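PDB 4MXN: uncharacterized protein from Parabacteroides merdae, which is uncharacterised but, as a putative glycosyl hydrolase of family 28, probably cleaves glycosidic bonds in pectin-like polysaccharides. Local coordinates for residues V187-I201 / D211-S223. Residues are numbered along the deposited sequence; the frame is centred on the assembly and turned at random. Where two conformers were deposited one is given.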
loop_
_atom_site.group_PDB
_atom_site.type_symbol
_atom_site.label_atom_id
_atom_site.label_comp_id
_atom_site.label_asym_id
_atom_site.label_seq_id
_atom_site.Cartn_x
_atom_site.Cartn_y
_atom_site.Cartn_z
ATOM N N VAL A 187 10.075 -1.390 -7.299
ATOM C CA VAL A 187 8.981 -2.052 -6.576
ATOM C C VAL A 187 8.648 -3.367 -7.294
ATOM O O VAL A 187 8.725 -3.445 -8.510
ATOM C CB VAL A 187 7.732 -1.132 -6.390
ATOM C CG1 VAL A 187 6.538 -1.892 -5.790
ATOM C CG2 VAL A 187 8.066 0.077 -5.517
ATOM N N VAL A 188 8.337 -4.405 -6.536
ATOM C CA VAL A 188 7.974 -5.698 -7.101
ATOM C C VAL A 188 6.508 -5.945 -6.734
ATOM O O VAL A 188 6.154 -5.832 -5.557
ATOM C CB VAL A 188 8.906 -6.845 -6.615
ATOM C CG1 VAL A 188 8.381 -8.225 -7.050
ATOM C CG2 VAL A 188 10.361 -6.628 -7.078
ATOM N N VAL A 189 5.650 -6.236 -7.739
ATOM C CA VAL A 189 4.251 -6.585 -7.455
ATOM C C VAL A 189 4.092 -8.081 -7.741
ATOM O O VAL A 189 4.305 -8.512 -8.879
ATOM C CB VAL A 189 3.178 -5.731 -8.189
ATOM C CG1 VAL A 189 1.772 -6.196 -7.824
ATOM C CG2 VAL A 189 3.339 -4.240 -7.883
ATOM N N ASN A 190 3.782 -8.871 -6.688
ATOM C CA ASN A 190 3.548 -10.316 -6.795
ATOM C C ASN A 190 2.056 -10.532 -6.681
ATOM O O ASN A 190 1.470 -10.159 -5.675
ATOM C CB ASN A 190 4.335 -11.114 -5.751
ATOM C CG ASN A 190 5.820 -11.159 -6.012
ATOM O OD1 ASN A 190 6.276 -11.196 -7.153
ATOM N ND2 ASN A 190 6.607 -11.256 -4.960
ATOM N N ALA A 191 1.430 -11.004 -7.764
ATOM C CA ALA A 191 -0.024 -11.178 -7.849
ATOM C C ALA A 191 -0.589 -12.003 -6.700
ATOM O O ALA A 191 -1.659 -11.663 -6.204
ATOM C CB ALA A 191 -0.407 -11.828 -9.173
ATOM N N GLY A 192 0.129 -13.050 -6.288
ATOM C CA GLY A 192 -0.338 -13.988 -5.275
ATOM C C GLY A 192 -1.553 -14.685 -5.846
ATOM O O GLY A 192 -1.482 -15.238 -6.941
ATOM N N ALA A 193 -2.705 -14.566 -5.173
ATOM C CA ALA A 193 -3.951 -15.146 -5.682
ATOM C C ALA A 193 -4.802 -14.097 -6.459
ATOM O O ALA A 193 -5.870 -14.419 -6.957
ATOM C CB ALA A 193 -4.747 -15.729 -4.531
ATOM N N SER A 194 -4.337 -12.851 -6.550
ATOM C CA SER A 194 -5.079 -11.771 -7.226
ATOM C C SER A 194 -5.030 -11.851 -8.768
ATOM O O SER A 194 -3.947 -11.991 -9.348
ATOM C CB SER A 194 -4.535 -10.411 -6.798
ATOM O OG SER A 194 -5.169 -9.370 -7.526
ATOM N N ASP A 195 -6.195 -11.677 -9.421
ATOM C CA ASP A 195 -6.268 -11.599 -10.888
ATOM C C ASP A 195 -6.544 -10.145 -11.303
ATOM O O ASP A 195 -6.826 -9.872 -12.476
ATOM C CB ASP A 195 -7.349 -12.564 -11.444
ATOM C CG ASP A 195 -8.798 -12.284 -11.061
ATOM O OD1 ASP A 195 -9.040 -11.365 -10.242
ATOM O OD2 ASP A 195 -9.694 -12.950 -11.617
ATOM N N ARG A 196 -6.495 -9.224 -10.318
ATOM C CA ARG A 196 -6.786 -7.804 -10.481
ATOM C C ARG A 196 -5.565 -7.015 -10.965
ATOM O O ARG A 196 -4.443 -7.531 -10.965
ATOM C CB ARG A 196 -7.319 -7.225 -9.153
ATOM C CG ARG A 196 -8.697 -7.815 -8.789
ATOM C CD ARG A 196 -9.089 -7.604 -7.330
ATOM N NE ARG A 196 -8.191 -8.299 -6.386
ATOM C CZ ARG A 196 -8.334 -9.562 -5.996
ATOM N NH1 ARG A 196 -9.320 -10.307 -6.483
ATOM N NH2 ARG A 196 -7.484 -10.095 -5.122
ATOM N N LYS A 197 -5.802 -5.741 -11.360
ATOM C CA LYS A 197 -4.759 -4.813 -11.800
ATOM C C LYS A 197 -3.785 -4.557 -10.667
ATOM O O LYS A 197 -4.145 -4.709 -9.496
ATOM C CB LYS A 197 -5.364 -3.485 -12.315
ATOM C CG LYS A 197 -6.253 -3.655 -13.559
ATOM C CD LYS A 197 -5.415 -3.747 -14.830
ATOM C CE LYS A 197 -6.227 -3.953 -16.089
ATOM N NZ LYS A 197 -5.350 -3.926 -17.278
ATOM N N ALA A 198 -2.538 -4.233 -11.012
ATOM C CA ALA A 198 -1.498 -3.940 -10.036
ATOM C C ALA A 198 -1.509 -2.469 -9.678
ATOM O O ALA A 198 -1.180 -2.126 -8.543
ATOM C CB ALA A 198 -0.132 -4.319 -10.588
ATOM N N ILE A 199 -1.819 -1.586 -10.658
ATOM C CA ILE A 199 -1.774 -0.127 -10.442
ATOM C C ILE A 199 -2.937 0.570 -11.107
ATOM O O ILE A 199 -3.187 0.360 -12.291
ATOM C CB ILE A 199 -0.428 0.473 -10.942
ATOM C CG1 ILE A 199 0.746 -0.073 -10.115
ATOM C CG2 ILE A 199 -0.419 2.035 -10.863
ATOM C CD1 ILE A 199 1.911 -0.023 -10.789
ATOM N N SER A 200 -3.590 1.467 -10.341
ATOM C CA SER A 200 -4.666 2.337 -10.774
ATOM C C SER A 200 -4.169 3.784 -10.660
ATOM O O SER A 200 -3.726 4.188 -9.575
ATOM C CB SER A 200 -5.927 2.095 -9.951
ATOM O OG SER A 200 -6.976 2.942 -10.389
ATOM N N ILE A 201 -4.177 4.543 -11.786
ATOM C CA ILE A 201 -3.715 5.942 -11.808
ATOM C C ILE A 201 -4.817 6.812 -12.427
ATOM O O ILE A 201 -5.366 6.475 -13.489
ATOM C CB ILE A 201 -2.336 6.137 -12.540
ATOM C CG1 ILE A 201 -1.205 5.285 -11.903
ATOM C CG2 ILE A 201 -1.915 7.620 -12.574
ATOM C CD1 ILE A 201 0.140 5.206 -12.697
ATOM N N ASP A 211 12.188 0.774 -12.986
ATOM C CA ASP A 211 12.660 -0.561 -12.569
ATOM C C ASP A 211 11.610 -1.319 -11.756
ATOM O O ASP A 211 11.927 -1.979 -10.758
ATOM C CB ASP A 211 13.980 -0.455 -11.766
ATOM C CG ASP A 211 15.109 0.158 -12.559
ATOM O OD1 ASP A 211 15.237 -0.169 -13.748
ATOM O OD2 ASP A 211 15.817 1.010 -12.008
ATOM N N CYS A 212 10.363 -1.237 -12.186
ATOM C CA CYS A 212 9.306 -1.956 -11.484
ATOM C C CYS A 212 9.010 -3.268 -12.179
ATOM O O CYS A 212 9.055 -3.347 -13.410
ATOM C CB CYS A 212 8.072 -1.075 -11.339
ATOM S SG CYS A 212 8.353 0.339 -10.248
ATOM N N TYR A 213 8.781 -4.322 -11.376
ATOM C CA TYR A 213 8.497 -5.664 -11.898
ATOM C C TYR A 213 7.082 -6.084 -11.508
ATOM O O TYR A 213 6.690 -5.913 -10.349
ATOM C CB TYR A 213 9.534 -6.695 -11.380
ATOM C CG TYR A 213 9.388 -8.072 -11.995
ATOM C CD1 TYR A 213 9.825 -8.328 -13.290
ATOM C CD2 TYR A 213 8.822 -9.124 -11.276
ATOM C CE1 TYR A 213 9.681 -9.589 -13.866
ATOM C CE2 TYR A 213 8.682 -10.395 -11.839
ATOM C CZ TYR A 213 9.100 -10.619 -13.139
ATOM O OH TYR A 213 8.940 -11.871 -13.678
ATOM N N PHE A 214 6.315 -6.611 -12.481
ATOM C CA PHE A 214 4.949 -7.119 -12.266
ATOM C C PHE A 214 5.001 -8.611 -12.595
ATOM O O PHE A 214 5.296 -8.948 -13.735
ATOM C CB PHE A 214 3.936 -6.342 -13.115
ATOM C CG PHE A 214 4.012 -4.853 -12.888
ATOM C CD1 PHE A 214 3.317 -4.256 -11.838
ATOM C CD2 PHE A 214 4.820 -4.049 -13.690
ATOM C CE1 PHE A 214 3.405 -2.882 -11.618
ATOM C CE2 PHE A 214 4.894 -2.678 -13.479
ATOM C CZ PHE A 214 4.194 -2.104 -12.442
ATOM N N ASN A 215 4.831 -9.505 -11.594
ATOM C CA ASN A 215 5.013 -10.941 -11.839
ATOM C C ASN A 215 3.826 -11.630 -12.605
ATOM O O ASN A 215 3.889 -12.840 -12.872
ATOM C CB ASN A 215 5.288 -11.669 -10.511
ATOM C CG ASN A 215 4.049 -12.084 -9.765
ATOM O OD1 ASN A 215 2.955 -11.503 -9.945
ATOM N ND2 ASN A 215 4.194 -13.107 -8.919
HETATM N N MSE A 216 2.746 -10.871 -12.862
HETATM C CA MSE A 216 1.492 -11.244 -13.541
HETATM C C MSE A 216 1.688 -11.234 -15.072
HETATM O O MSE A 216 2.573 -10.542 -15.556
HETATM C CB MSE A 216 0.369 -10.248 -13.126
HETATM C CG MSE A 216 0.659 -8.775 -13.519
HETATM SE SE MSE A 216 -0.531 -7.395 -12.789
HETATM C CE MSE A 216 -2.230 -7.906 -13.617
ATOM N N ALA A 217 0.825 -11.907 -15.834
ATOM C CA ALA A 217 0.982 -11.939 -17.294
ATOM C C ALA A 217 0.323 -10.746 -18.035
ATOM O O ALA A 217 0.983 -10.159 -18.893
ATOM C CB ALA A 217 0.460 -13.249 -17.852
ATOM N N GLY A 218 -0.935 -10.406 -17.719
ATOM C CA GLY A 218 -1.673 -9.335 -18.402
ATOM C C GLY A 218 -1.153 -7.921 -18.207
ATOM O O GLY A 218 -0.059 -7.748 -17.676
ATOM N N ASN A 219 -1.919 -6.891 -18.646
ATOM C CA ASN A 219 -1.561 -5.473 -18.454
ATOM C C ASN A 219 -1.797 -5.100 -16.972
ATOM O O ASN A 219 -2.933 -5.165 -16.491
ATOM C CB ASN A 219 -2.344 -4.535 -19.398
ATOM C CG ASN A 219 -2.035 -3.042 -19.270
ATOM O OD1 ASN A 219 -1.046 -2.606 -18.662
ATOM N ND2 ASN A 219 -2.878 -2.213 -19.867
ATOM N N PRO A 220 -0.727 -4.715 -16.250
ATOM C CA PRO A 220 -0.869 -4.414 -14.811
ATOM C C PRO A 220 -1.517 -3.076 -14.491
ATOM O O PRO A 220 -1.971 -2.848 -13.367
ATOM C CB PRO A 220 0.588 -4.377 -14.320
ATOM C CG PRO A 220 1.417 -4.888 -15.423
ATOM C CD PRO A 220 0.680 -4.618 -16.675
ATOM N N LEU A 221 -1.535 -2.192 -15.471
ATOM C CA LEU A 221 -1.961 -0.817 -15.308
ATOM C C LEU A 221 -3.391 -0.531 -15.740
ATOM O O LEU A 221 -3.813 -0.870 -16.847
ATOM C CB LEU A 221 -0.975 0.052 -16.104
ATOM C CG LEU A 221 -1.079 1.581 -16.087
ATOM C CD1 LEU A 221 -1.025 2.114 -14.691
ATOM C CD2 LEU A 221 0.078 2.184 -16.881
ATOM N N GLU A 222 -4.105 0.150 -14.858
ATOM C CA GLU A 222 -5.452 0.679 -15.070
ATOM C C GLU A 222 -5.316 2.193 -14.998
ATOM O O GLU A 222 -4.818 2.721 -13.993
ATOM C CB GLU A 222 -6.424 0.134 -14.012
ATOM C CG GLU A 222 -7.844 0.650 -14.101
ATOM C CD GLU A 222 -8.816 -0.031 -13.153
ATOM O OE1 GLU A 222 -8.572 -0.011 -11.923
ATOM O OE2 GLU A 222 -9.834 -0.574 -13.641
ATOM N N SER A 223 -5.691 2.889 -16.070
ATOM C CA SER A 223 -5.599 4.344 -16.099
ATOM C C SER A 223 -6.920 4.970 -16.532
ATOM O O SER A 223 -7.559 4.470 -17.452
ATOM C CB SER A 223 -4.476 4.794 -17.028
ATOM O OG SER A 223 -4.417 6.211 -17.102
HETATM O O HOH W 1 6.038 -3.146 -9.613
HETATM O O HOH W 2 11.756 -4.513 -9.467
HETATM O O HOH W 3 2.855 -14.327 -6.536
HETATM O O HOH W 4 -4.816 8.695 -15.605
#
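Phe214 turns the edge of its ring to the CD1 end of Ile199, inside the right-handed parallel beta-helix expected of family 28. Two successive coils stack here, strand on strand and turn on turn. With CG beside the backbone N (chi1 -54°), the CD1 side of the ring meets Ala198 CB at 3.7 Å and Val189 CB at 3.9 Å, both obliquely; Pro220 CB lies over one face near the rim, and over the opposite face, likewise toward the rim, sits a water that donates to both Val187 O and Tyr213 O. Further along the interior, Leu221 CD1 touches Ile199 CG2. The selenium of Met216, a selenomethionine, rests 3.8 Å from Ala198 CB.

At the first corner Asn215 continues the parallel pairing with its side chain: OD1 accepts from Ala191 N at 2.7 Å, nearly straight at the hydrogen (174°), though the donor stands above the carbonyl plane. At the other corner, Pro220 O takes both Ala198 N and Ile199 N. Lys197 bends at chi2 (-81°) and lays its chain across Glu222 CB, bringing NZ within 2.8 Å of Asn219 O, with a weak bond to Leu221 O. With an alanine in place of Lys197, both carbonyls are likely to lose their ammonium partner, and Glu222 CB the methylene packed on it. Asn219 also opens an Asx turn, its OD1 accepting from Leu221 N at 3.3 Å.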